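Side-chain contact in cutm, flavoprotein of carbon monoxide dehydrogenase (Hydrogenophaga pseudoflava, PDB 1FFV), which probably passes electrons from the enzyme's iron-sulfur clusters to its bound flavin-adenine dinucleotide, as the FAD-carrying subunit of carbon monoxide dehydrogenase: residues G22-D27 with H50-N55. Residues are numbered along the deposited sequence; the frame is centred on the assembly and turned at random.
Sequences GQLGSD and HLIDIN. With FAD (flavin-adenine dinucleotide), chain J.
In both Leu-24 and His-50, CG swings to the side of the backbone N, opposite the carbonyl carbon (chi1 -57° in the leucine, -67° in the histidine). These torsions bring a methyl fork onto a ring. Leu-24 CD2 sits over the face of the imidazole, 3.7 Å from the centroid of the His-50 ring and 12° off its normal, a CH-pi contact. The second methyl lies nearer the root of the ring: Leu-24 CD1 is 3.9 Å from His-50 CG. It also reaches Ile-52, with Leu-24 CD1 and Ile-52 CD1 4.3 Å apart. The leucine and histidine side chains cross at about a right angle. The polar link is made by the backbone. His-50 N donates to Asp-27 O at 3.0 Å. His-50 ND1 is hydrogen-bonded to His-9 NE2, and the two rings also meet. This probably limits how far the imidazole can turn. Cutting His-50 back to an alanine would probably leave His-9 NE2 without this partner and open a gap beside the Leu-24 methyls. Beyond the strand, Asp-53 OD1 accepts from Asn-55 N at 2.8 Å, an Asx turn. Within this turn Ile-54 CD1 lies 3.7 Å from N6A of the FAD adenine, so the strand leads from the helix packing to the cofactor pocket. Gly-25, with positive phi, is the first residue after helix 14-24 to leave helical geometry. The chain then turns into strand 28-31. Strand 50-53 is the middle of a three-stranded parallel sheet, between 7-9 and 28-31. The end of helix 14-24 packs against His-50 and Ile-52, while Leu-51 points away from it and touches helix 37-42.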
loop_
_atom_site.group_PDB
_atom_site.type_symbol
_atom_site.label_atom_id
_atom_site.label_comp_id
_atom_site.label_asym_id
_atom_site.label_seq_id
_atom_site.Cartn_x
_atom_site.Cartn_y
_atom_site.Cartn_z
ATOM N N GLY C 22 -29.598 41.181 -17.860
ATOM C CA GLY C 22 -30.918 41.742 -17.636
ATOM C C GLY C 22 -31.884 40.728 -17.058
ATOM O O GLY C 22 -32.673 41.043 -16.157
ATOM N N GLN C 23 -31.798 39.499 -17.558
ATOM C CA GLN C 23 -32.657 38.410 -17.111
ATOM C C GLN C 23 -32.352 37.925 -15.692
ATOM O O GLN C 23 -33.266 37.718 -14.887
ATOM C CB GLN C 23 -32.539 37.239 -18.085
ATOM C CG GLN C 23 -33.299 35.989 -17.673
ATOM C CD GLN C 23 -32.923 34.785 -18.520
ATOM O OE1 GLN C 23 -32.870 33.659 -18.005
ATOM N NE2 GLN C 23 -32.646 35.012 -19.809
ATOM N N LEU C 24 -31.063 37.746 -15.396
ATOM C CA LEU C 24 -30.615 37.260 -14.090
ATOM C C LEU C 24 -30.487 38.345 -13.022
ATOM O O LEU C 24 -30.593 38.065 -11.825
ATOM C CB LEU C 24 -29.297 36.496 -14.249
ATOM C CG LEU C 24 -29.367 35.323 -15.232
ATOM C CD1 LEU C 24 -27.979 34.823 -15.583
ATOM C CD2 LEU C 24 -30.228 34.207 -14.656
ATOM N N GLY C 25 -30.243 39.580 -13.454
ATOM C CA GLY C 25 -30.125 40.686 -12.517
ATOM C C GLY C 25 -28.861 40.702 -11.677
ATOM O O GLY C 25 -27.864 40.073 -12.026
ATOM N N SER C 26 -28.932 41.405 -10.545
ATOM C CA SER C 26 -27.822 41.569 -9.604
ATOM C C SER C 26 -27.219 40.276 -9.058
ATOM O O SER C 26 -26.145 40.293 -8.458
ATOM C CB SER C 26 -28.261 42.455 -8.440
ATOM O OG SER C 26 -29.431 41.902 -7.838
ATOM N N ASP C 27 -27.916 39.161 -9.242
ATOM C CA ASP C 27 -27.411 37.874 -8.778
ATOM C C ASP C 27 -26.400 37.279 -9.753
ATOM O O ASP C 27 -25.805 36.235 -9.485
ATOM C CB ASP C 27 -28.568 36.899 -8.538
ATOM C CG ASP C 27 -29.371 37.243 -7.290
ATOM O OD1 ASP C 27 -28.793 37.820 -6.334
ATOM O OD2 ASP C 27 -30.584 36.930 -7.264
ATOM N N HIS C 50 -24.952 33.463 -10.231
ATOM C CA HIS C 50 -24.748 33.223 -11.654
ATOM C C HIS C 50 -23.473 33.886 -12.168
ATOM O O HIS C 50 -23.203 35.050 -11.867
ATOM C CB HIS C 50 -25.929 33.771 -12.468
ATOM C CG HIS C 50 -27.214 33.040 -12.247
ATOM N ND1 HIS C 50 -27.629 32.006 -13.058
ATOM C CD2 HIS C 50 -28.182 33.199 -11.313
ATOM C CE1 HIS C 50 -28.799 31.559 -12.633
ATOM N NE2 HIS C 50 -29.157 32.266 -11.576
ATOM N N LEU C 51 -22.687 33.135 -12.932
ATOM C CA LEU C 51 -21.473 33.676 -13.525
ATOM C C LEU C 51 -21.627 33.628 -15.034
ATOM O O LEU C 51 -21.906 32.573 -15.611
ATOM C CB LEU C 51 -20.227 32.892 -13.103
ATOM C CG LEU C 51 -19.700 33.137 -11.689
ATOM C CD1 LEU C 51 -18.345 32.463 -11.526
ATOM C CD2 LEU C 51 -19.585 34.634 -11.439
ATOM N N ILE C 52 -21.517 34.792 -15.662
ATOM C CA ILE C 52 -21.634 34.878 -17.106
ATOM C C ILE C 52 -20.240 35.012 -17.683
ATOM O O ILE C 52 -19.626 36.079 -17.625
ATOM C CB ILE C 52 -22.492 36.079 -17.536
ATOM C CG1 ILE C 52 -23.886 35.958 -16.930
ATOM C CG2 ILE C 52 -22.573 36.155 -19.064
ATOM C CD1 ILE C 52 -24.652 37.243 -16.974
ATOM N N ASP C 53 -19.744 33.906 -18.216
ATOM C CA ASP C 53 -18.418 33.852 -18.811
ATOM C C ASP C 53 -18.410 34.543 -20.175
ATOM O O ASP C 53 -19.136 34.151 -21.095
ATOM C CB ASP C 53 -17.985 32.385 -18.949
ATOM C CG ASP C 53 -16.512 32.223 -19.285
ATOM O OD1 ASP C 53 -15.852 33.192 -19.719
ATOM O OD2 ASP C 53 -16.010 31.098 -19.112
ATOM N N ILE C 54 -17.587 35.577 -20.297
ATOM C CA ILE C 54 -17.477 36.304 -21.554
ATOM C C ILE C 54 -16.180 35.990 -22.320
ATOM O O ILE C 54 -15.794 36.746 -23.207
ATOM C CB ILE C 54 -17.635 37.831 -21.340
ATOM C CG1 ILE C 54 -16.626 38.336 -20.302
ATOM C CG2 ILE C 54 -19.062 38.150 -20.901
ATOM C CD1 ILE C 54 -16.660 39.834 -20.075
ATOM N N ASN C 55 -15.546 34.854 -22.010
ATOM C CA ASN C 55 -14.301 34.426 -22.675
ATOM C C ASN C 55 -14.492 33.790 -24.048
ATOM O O ASN C 55 -13.510 33.527 -24.745
ATOM C CB ASN C 55 -13.517 33.417 -21.820
ATOM C CG ASN C 55 -12.716 34.068 -20.718
ATOM O OD1 ASN C 55 -13.188 34.146 -19.581
ATOM N ND2 ASN C 55 -11.505 34.519 -21.032
HETATM P PA FAD J . -12.369 39.320 -13.320
HETATM O O1A FAD J . -13.518 38.664 -13.968
HETATM O O2A FAD J . -11.696 38.670 -12.340
HETATM O O5B FAD J . -12.985 40.551 -12.741
HETATM C C5B FAD J . -13.701 41.450 -13.562
HETATM C C4B FAD J . -14.563 42.321 -12.658
HETATM O O4B FAD J . -15.050 43.360 -13.562
HETATM C C3B FAD J . -15.860 41.722 -12.185
HETATM O O3B FAD J . -16.578 42.469 -11.271
HETATM C C2B FAD J . -16.509 41.473 -13.529
HETATM O O2B FAD J . -17.851 41.157 -13.376
HETATM C C1B FAD J . -16.274 42.783 -14.213
HETATM N N9A FAD J . -15.886 42.729 -15.612
HETATM C C8A FAD J . -14.855 42.016 -16.168
HETATM N N7A FAD J . -14.761 42.187 -17.485
HETATM C C5A FAD J . -15.784 43.046 -17.795
HETATM C C6A FAD J . -16.206 43.629 -19.061
HETATM N N6A FAD J . -15.634 43.394 -20.210
HETATM N N1A FAD J . -17.286 44.457 -18.965
HETATM C C2A FAD J . -17.907 44.730 -17.795
HETATM N N3A FAD J . -17.589 44.250 -16.595
HETATM C C4A FAD J . -16.511 43.414 -16.641
HETATM N N1 FAD J . -3.741 43.862 -11.041
HETATM C C2 FAD J . -3.016 44.962 -11.178
HETATM O O2 FAD J . -3.431 45.905 -11.766
HETATM N N3 FAD J . -1.712 45.091 -10.641
HETATM C C4 FAD J . -1.125 44.071 -9.942
HETATM O O4 FAD J . -0.004 44.217 -9.499
HETATM C C4X FAD J . -1.908 42.857 -9.776
HETATM N N5 FAD J . -1.388 41.829 -9.100
HETATM C C5X FAD J . -2.156 40.715 -8.973
HETATM C C6 FAD J . -1.600 39.650 -8.263
HETATM C C7 FAD J . -2.282 38.491 -8.077
HETATM C C7M FAD J . -1.654 37.358 -7.301
HETATM C C8 FAD J . -3.606 38.335 -8.619
HETATM C C8M FAD J . -4.387 37.057 -8.424
HETATM C C9 FAD J . -4.181 39.393 -9.339
HETATM C C9A FAD J . -3.464 40.570 -9.516
HETATM N N10 FAD J . -3.989 41.684 -10.233
HETATM C C10 FAD J . -3.246 42.799 -10.366
HETATM C "C1'" FAD J . -5.352 41.575 -10.850
HETATM C "C2'" FAD J . -5.625 41.226 -12.387
HETATM O "O2'" FAD J . -4.661 42.207 -12.661
HETATM C "C3'" FAD J . -7.075 41.412 -11.982
HETATM O "O3'" FAD J . -6.797 40.144 -12.621
HETATM C "C4'" FAD J . -8.175 41.440 -13.022
HETATM O "O4'" FAD J . -8.214 42.581 -12.104
HETATM C "C5'" FAD J . -9.684 41.516 -12.762
HETATM O "O5'" FAD J . -9.451 41.264 -14.336
HETATM P P FAD J . -10.015 39.944 -14.866
HETATM O O1P FAD J . -9.790 40.033 -16.393
HETATM O O2P FAD J . -9.440 38.819 -14.300
HETATM O O3P FAD J . -11.438 39.888 -14.490
#